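Local atomic coordinates of HTH-type transcriptional regulator Rv1985c/MT2039 (Mycobacterium tuberculosis, PDB entry 3ISP), a protein that binds DNA as a homodimeric transcription factor of the LysR family, probably activating expression of the exporter LysE while repressing its own. Residues L52-R55 / C59-T62; V18-F23 / A27-V32. All blocks are in the same frame, centred on the assembly; numbering follows the deposited sequence.

Contact 1: L52-R55 / C59-T62; sequences LVVR and CRAT
Two first torsions set Val-54 against Arg-60. Val-54 holds CG2 opposite its carbonyl carbon, and Arg-60 tucks CG between its N and its carbonyl carbon (chi1 54°). The methyl CG2 of Val-54 therefore meets Arg-60 CG at 3.8 Å, and the extended arginine chain carries the guanidinium on past it, so that the same methyl lies over one face, offset toward the rim. Beneath this pair the backbones run antiparallel. Val-54 N donates to Arg-60 O at 3.0 Å, approaching almost in line with the C=O bond, though the N-H...O angle is bent to 145°. Thr-62 N reaches Leu-52 O over the same length, and this second bond is nearly straight at hydrogen (171°), although the donor sits well above the carbonyl plane. Between the two bonds Val-53 and Ala-61 form a non-hydrogen-bonded pair, with CA atoms 4.7 Å apart. On their face Val-53 CG1 touches Cys-59 CB at 4.0 Å and Val-53 packs on Leu-14 and Val-17 of helix 9-20. The result, a short beta hairpin forming the wing of a winged helix-turn-helix domain, illustrates how a wing serves two neighbours. Arg-60 extends beyond it to a salt bridge with Glu-138 of the second subunit. The chemistry is thus divided by face: the hydrocarbon of Val-53 joins the domain interior, whereas Val-54 and Arg-60 offer a methyl-backed cation to the partner chain.

Contact 2: V18-F23 / A27-V32; sequences VELGSF and AERLHV
The carbonyl oxygen of Ala-27, the residue whose CB lies 3.4 Å from Phe-23 O, is gripped by backbone groups further along its own segment. Leu-30 N donates to Ala-27 O at 3.3 Å, and Val-32 N adds a weak bond to the same oxygen at 3.4 Å, curling the chain after helix 23-27 into a compact loop. Within this loop the side chain of Arg-29 meets Leu-20 of helix 9-20. The two side chains cross at about a right angle. CD2 of Leu-20 touches Arg-29 CG at 3.8 Å and also sits over the centre of the guanidinium, 3.7 Å above its plane. One methyl can cover both regions because the arginine chain folds at chi2 (71°) and again at chi3, bringing its flat end back over the leucine; the other methyl, CD1, is 3.9 Å from NH2. Both segments belong to the LysR-type helix-turn-helix domain, and the predicted DNA-binding motif starts at Phe-23. Just before it, Gly-21 leaves the helix with positive phi, and Ser-22 occupies the N-cap position of helix 23-27, its OG accepting a hydrogen bond from Ala-25 N. The bond from CA to CB of Phe-23 points away from segment 27-32, and its ring packs on Val-37, Ser-38 and Ile-41 of helix 34-48.

Contact 1 and contact 2 follow one another along the chain within a single DNA-binding domain, their centres 13 Å apart. The hairpin of contact 1 rests directly on segment 18-23 of contact 2. Val-18 CG2 comes to 3.3 Å from Ala-61 N, Cys-59 SG lies 3.7 Å from Ser-22 N, and Arg-55 NE is 3.8 Å from Phe-23 CZ. Phe-23 is thus shared between the wing and helix 34-48, while Arg-55 also makes a salt bridge with Glu-45 of that helix. The assembly distinguishes them: the second subunit touches contact 1, whereas no other chain of the assembly reaches the two segments of contact 2.

Contact 1: L52-R55 / C59-T62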
ATOM      1  N   LEU A  52      -3.687  21.072  -4.382  1.00 53.35           N
ATOM      2  CA  LEU A  52      -3.718  20.254  -5.595  1.00 51.11           C
ATOM      3  C   LEU A  52      -2.424  19.497  -5.895  1.00 58.15           C
ATOM      4  O   LEU A  52      -2.429  18.493  -6.619  1.00 56.15           O
ATOM      5  CB  LEU A  52      -4.094  21.111  -6.798  1.00 51.60           C
ATOM      6  CG  LEU A  52      -5.503  21.694  -6.760  1.00 54.46           C
ATOM      7  CD1 LEU A  52      -5.733  22.637  -7.923  1.00 59.08           C
ATOM      8  CD2 LEU A  52      -6.526  20.587  -6.763  1.00 58.55           C
ATOM      9  N   VAL A  53      -1.324  19.980  -5.336  1.00 59.08           N
ATOM     10  CA  VAL A  53      -0.009  19.424  -5.601  1.00 55.08           C
ATOM     11  C   VAL A  53       0.777  19.286  -4.318  1.00 58.47           C
ATOM     12  O   VAL A  53       0.976  20.263  -3.608  1.00 60.87           O
ATOM     13  CB  VAL A  53       0.827  20.369  -6.473  1.00 56.47           C
ATOM     14  CG1 VAL A  53       2.145  19.710  -6.838  1.00 65.67           C
ATOM     15  CG2 VAL A  53       0.069  20.772  -7.706  1.00 57.02           C
ATOM     16  N   VAL A  54       1.245  18.083  -4.024  1.00 59.62           N
ATOM     17  CA  VAL A  54       2.214  17.931  -2.957  1.00 61.80           C
ATOM     18  C   VAL A  54       3.530  18.558  -3.438  1.00 70.84           C
ATOM     19  O   VAL A  54       4.076  18.152  -4.464  1.00 73.17           O
ATOM     20  CB  VAL A  54       2.433  16.465  -2.611  1.00 60.21           C
ATOM     21  CG1 VAL A  54       2.943  16.348  -1.196  1.00 66.95           C
ATOM     22  CG2 VAL A  54       1.143  15.696  -2.769  1.00 57.97           C
ATOM     23  N   ARG A  55       4.029  19.553  -2.706  1.00 68.49           N
ATOM     24  CA  ARG A  55       5.191  20.321  -3.153  1.00 71.48           C
ATOM     25  C   ARG A  55       6.512  19.563  -3.048  1.00 78.81           C
ATOM     26  O   ARG A  55       7.492  19.943  -3.689  1.00 81.36           O
ATOM     27  CB  ARG A  55       5.300  21.646  -2.391  1.00 69.11           C
ATOM     28  CG  ARG A  55       4.652  22.839  -3.079  1.00 70.32           C
ATOM     29  CD  ARG A  55       3.161  22.933  -2.798  1.00 70.62           C
ATOM     30  NE  ARG A  55       2.541  24.059  -3.492  1.00 66.81           N
ATOM     31  CZ  ARG A  55       1.242  24.332  -3.450  1.00 70.43           C
ATOM     32  NH1 ARG A  55       0.425  23.558  -2.746  1.00 65.51           N
ATOM     33  NH2 ARG A  55       0.757  25.384  -4.103  1.00 68.49           N
ATOM     34  N   CYS A  59       7.058  16.136  -7.348  1.00 83.22           N
ATOM     35  CA  CYS A  59       5.718  16.699  -7.255  1.00 76.96           C
ATOM     36  C   CYS A  59       4.662  15.764  -7.831  1.00 74.78           C
ATOM     37  O   CYS A  59       4.761  15.321  -8.970  1.00 78.00           O
ATOM     38  CB  CYS A  59       5.659  18.056  -7.952  1.00 75.41           C
ATOM     39  SG  CYS A  59       6.840  19.239  -7.311  1.00 89.71           S
ATOM     40  N   ARG A  60       3.651  15.463  -7.031  1.00 70.66           N
ATOM     41  CA  ARG A  60       2.553  14.630  -7.488  1.00 71.15           C
ATOM     42  C   ARG A  60       1.220  15.307  -7.191  1.00 68.73           C
ATOM     43  O   ARG A  60       1.132  16.186  -6.334  1.00 64.69           O
ATOM     44  CB  ARG A  60       2.612  13.253  -6.825  1.00 69.54           C
ATOM     45  CG  ARG A  60       2.656  13.290  -5.302  1.00 74.96           C
ATOM     46  CD  ARG A  60       2.316  11.929  -4.690  1.00 77.51           C
ATOM     47  NE  ARG A  60       2.059  11.994  -3.247  1.00 79.43           N
ATOM     48  CZ  ARG A  60       3.004  12.153  -2.320  1.00 76.50           C
ATOM     49  NH1 ARG A  60       4.281  12.286  -2.672  1.00 63.92           N
ATOM     50  NH2 ARG A  60       2.670  12.192  -1.038  1.00 68.48           N
ATOM     51  N   ALA A  61       0.186  14.898  -7.911  1.00 64.98           N
ATOM     52  CA  ALA A  61      -1.151  15.401  -7.665  1.00 61.36           C
ATOM     53  C   ALA A  61      -1.684  14.861  -6.341  1.00 61.20           C
ATOM     54  O   ALA A  61      -1.399  13.724  -5.961  1.00 60.82           O
ATOM     55  CB  ALA A  61      -2.084  15.003  -8.811  1.00 58.19           C
ATOM     56  N   THR A  62      -2.453  15.681  -5.634  1.00 56.58           N
ATOM     57  CA  THR A  62      -3.206  15.190  -4.503  1.00 49.04           C
ATOM     58  C   THR A  62      -4.421  14.521  -5.090  1.00 55.77           C
ATOM     59  O   THR A  62      -4.685  14.629  -6.282  1.00 59.09           O
ATOM     60  CB  THR A  62      -3.694  16.312  -3.603  1.00 47.35           C
ATOM     61  OG1 THR A  62      -4.519  17.196  -4.365  1.00 49.39           O
ATOM     62  CG2 THR A  62      -2.534  17.080  -3.013  1.00 50.49           C
TER

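Contact 2: V18-F23 / A27-V32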
ATOM      1  N   VAL A  18       3.046  18.211 -12.330  1.00 72.87           N
ATOM      2  CA  VAL A  18       2.868  16.827 -11.910  1.00 74.27           C
ATOM      3  C   VAL A  18       3.556  15.835 -12.842  1.00 78.95           C
ATOM      4  O   VAL A  18       4.246  14.924 -12.391  1.00 78.01           O
ATOM      5  CB  VAL A  18       1.392  16.456 -11.769  1.00 71.49           C
ATOM      6  CG1 VAL A  18       1.220  14.958 -11.872  1.00 56.10           C
ATOM      7  CG2 VAL A  18       0.851  16.980 -10.444  1.00 72.39           C
ATOM      8  N   GLU A  19       3.369  16.013 -14.143  1.00 83.11           N
ATOM      9  CA  GLU A  19       3.995  15.127 -15.119  1.00 84.74           C
ATOM     10  C   GLU A  19       5.527  15.231 -15.085  1.00 83.11           C
ATOM     11  O   GLU A  19       6.225  14.315 -15.515  1.00 82.17           O
ATOM     12  CB  GLU A  19       3.461  15.432 -16.521  1.00 89.06           C
ATOM     13  CG  GLU A  19       3.755  14.358 -17.562  1.00 97.89           C
ATOM     14  CD  GLU A  19       2.932  14.536 -18.832  1.00105.46           C
ATOM     15  OE1 GLU A  19       1.955  15.323 -18.810  1.00104.71           O
ATOM     16  OE2 GLU A  19       3.261  13.885 -19.848  1.00102.40           O
ATOM     17  N   LEU A  20       6.041  16.342 -14.562  1.00 78.71           N
ATOM     18  CA  LEU A  20       7.482  16.587 -14.548  1.00 83.14           C
ATOM     19  C   LEU A  20       8.104  16.537 -13.161  1.00 83.95           C
ATOM     20  O   LEU A  20       9.328  16.554 -13.033  1.00 82.12           O
ATOM     21  CB  LEU A  20       7.807  17.937 -15.194  1.00 89.60           C
ATOM     22  CG  LEU A  20       8.331  17.947 -16.633  1.00 94.77           C
ATOM     23  CD1 LEU A  20       7.523  17.013 -17.523  1.00 97.75           C
ATOM     24  CD2 LEU A  20       8.335  19.363 -17.188  1.00 90.63           C
ATOM     25  N   GLY A  21       7.262  16.500 -12.130  1.00 82.12           N
ATOM     26  CA  GLY A  21       7.714  16.389 -10.750  1.00 77.58           C
ATOM     27  C   GLY A  21       8.685  17.453 -10.257  1.00 83.85           C
ATOM     28  O   GLY A  21       9.663  17.130  -9.582  1.00 90.70           O
ATOM     29  N   SER A  22       8.415  18.715 -10.583  1.00 85.18           N
ATOM     30  CA  SER A  22       9.246  19.842 -10.150  1.00 83.81           C
ATOM     31  C   SER A  22       8.628  21.174 -10.546  1.00 86.70           C
ATOM     32  O   SER A  22       8.095  21.310 -11.648  1.00 89.02           O
ATOM     33  CB  SER A  22      10.639  19.748 -10.767  1.00 88.33           C
ATOM     34  OG  SER A  22      11.242  21.030 -10.836  1.00 90.59           O
ATOM     35  N   PHE A  23       8.707  22.164  -9.659  1.00 85.87           N
ATOM     36  CA  PHE A  23       8.220  23.508  -9.983  1.00 88.74           C
ATOM     37  C   PHE A  23       9.161  24.236 -10.946  1.00 93.19           C
ATOM     38  O   PHE A  23       8.715  24.927 -11.860  1.00 90.97           O
ATOM     39  CB  PHE A  23       8.020  24.343  -8.715  1.00 86.88           C
ATOM     40  CG  PHE A  23       6.645  24.218  -8.109  1.00 85.53           C
ATOM     41  CD1 PHE A  23       6.139  22.983  -7.742  1.00 86.16           C
ATOM     42  CD2 PHE A  23       5.868  25.341  -7.890  1.00 82.79           C
ATOM     43  CE1 PHE A  23       4.881  22.873  -7.178  1.00 80.08           C
ATOM     44  CE2 PHE A  23       4.611  25.236  -7.328  1.00 80.03           C
ATOM     45  CZ  PHE A  23       4.118  24.003  -6.971  1.00 77.23           C
ATOM     46  N   ALA A  27       8.670  25.171 -15.083  1.00100.61           N
ATOM     47  CA  ALA A  27       8.822  26.596 -15.367  1.00102.43           C
ATOM     48  C   ALA A  27       9.644  26.789 -16.640  1.00108.17           C
ATOM     49  O   ALA A  27       9.261  27.548 -17.536  1.00108.00           O
ATOM     50  CB  ALA A  27       9.474  27.316 -14.187  1.00 95.36           C
ATOM     51  N   GLU A  28      10.777  26.095 -16.711  1.00106.34           N
ATOM     52  CA  GLU A  28      11.604  26.098 -17.908  1.00106.81           C
ATOM     53  C   GLU A  28      10.990  25.132 -18.919  1.00111.16           C
ATOM     54  O   GLU A  28      11.699  24.383 -19.597  1.00113.77           O
ATOM     55  CB  GLU A  28      13.036  25.681 -17.568  1.00107.48           C
ATOM     56  CG  GLU A  28      14.067  26.073 -18.612  1.00114.49           C
ATOM     57  CD  GLU A  28      15.339  25.240 -18.529  1.00126.19           C
ATOM     58  OE1 GLU A  28      15.253  24.047 -18.159  1.00128.15           O
ATOM     59  OE2 GLU A  28      16.428  25.775 -18.842  1.00123.06           O
ATOM     60  N   ARG A  29       9.662  25.150 -19.005  1.00103.81           N
ATOM     61  CA  ARG A  29       8.931  24.274 -19.908  1.00100.57           C
ATOM     62  C   ARG A  29       7.705  24.999 -20.436  1.00102.78           C
ATOM     63  O   ARG A  29       7.060  24.553 -21.384  1.00102.27           O
ATOM     64  CB  ARG A  29       8.498  23.009 -19.174  1.00101.92           C
ATOM     65  CG  ARG A  29       8.369  21.782 -20.060  1.00107.67           C
ATOM     66  CD  ARG A  29       9.736  21.283 -20.525  1.00108.92           C
ATOM     67  NE  ARG A  29       9.821  19.825 -20.655  1.00109.95           N
ATOM     68  CZ  ARG A  29       8.803  19.013 -20.942  1.00108.53           C
ATOM     69  NH1 ARG A  29       7.586  19.494 -21.162  1.00102.73           N
ATOM     70  NH2 ARG A  29       9.012  17.704 -21.024  1.00106.56           N
ATOM     71  N   LEU A  30       7.387  26.120 -19.798  1.00107.41           N
ATOM     72  CA  LEU A  30       6.233  26.934 -20.165  1.00105.70           C
ATOM     73  C   LEU A  30       6.632  28.404 -20.233  1.00108.35           C
ATOM     74  O   LEU A  30       5.776  29.284 -20.358  1.00105.55           O
ATOM     75  CB  LEU A  30       5.107  26.769 -19.140  1.00102.91           C
ATOM     76  CG  LEU A  30       4.674  25.369 -18.709  1.00 95.23           C
ATOM     77  CD1 LEU A  30       3.414  25.467 -17.859  1.00 91.13           C
ATOM     78  CD2 LEU A  30       4.444  24.481 -19.917  1.00 95.50           C
ATOM     79  N   HIS A  31       7.932  28.666 -20.128  1.00106.89           N
ATOM     80  CA  HIS A  31       8.447  30.024 -20.216  1.00106.30           C
ATOM     81  C   HIS A  31       7.809  30.902 -19.142  1.00105.81           C
ATOM     82  O   HIS A  31       6.940  31.720 -19.441  1.00107.63           O
ATOM     83  CB  HIS A  31       8.170  30.602 -21.611  1.00105.72           C
ATOM     84  CG  HIS A  31       9.134  31.668 -22.035  1.00107.20           C
ATOM     85  ND1 HIS A  31       8.779  32.998 -22.132  1.00107.30           N
ATOM     86  CD2 HIS A  31      10.439  31.600 -22.394  1.00103.50           C
ATOM     87  CE1 HIS A  31       9.825  33.703 -22.526  1.00103.05           C
ATOM     88  NE2 HIS A  31      10.844  32.879 -22.695  1.00103.40           N
ATOM     89  N   VAL A  32       8.238  30.718 -17.895  1.00101.36           N
ATOM     90  CA  VAL A  32       7.752  31.519 -16.770  1.00100.20           C
ATOM     91  C   VAL A  32       8.591  31.280 -15.526  1.00 97.27           C
ATOM     92  O   VAL A  32       9.255  30.250 -15.401  1.00 96.48           O
ATOM     93  CB  VAL A  32       6.280  31.202 -16.416  1.00104.64           C
ATOM     94  CG1 VAL A  32       5.321  32.134 -17.149  1.00102.29           C
ATOM     95  CG2 VAL A  32       5.960  29.739 -16.705  1.00106.78           C
TER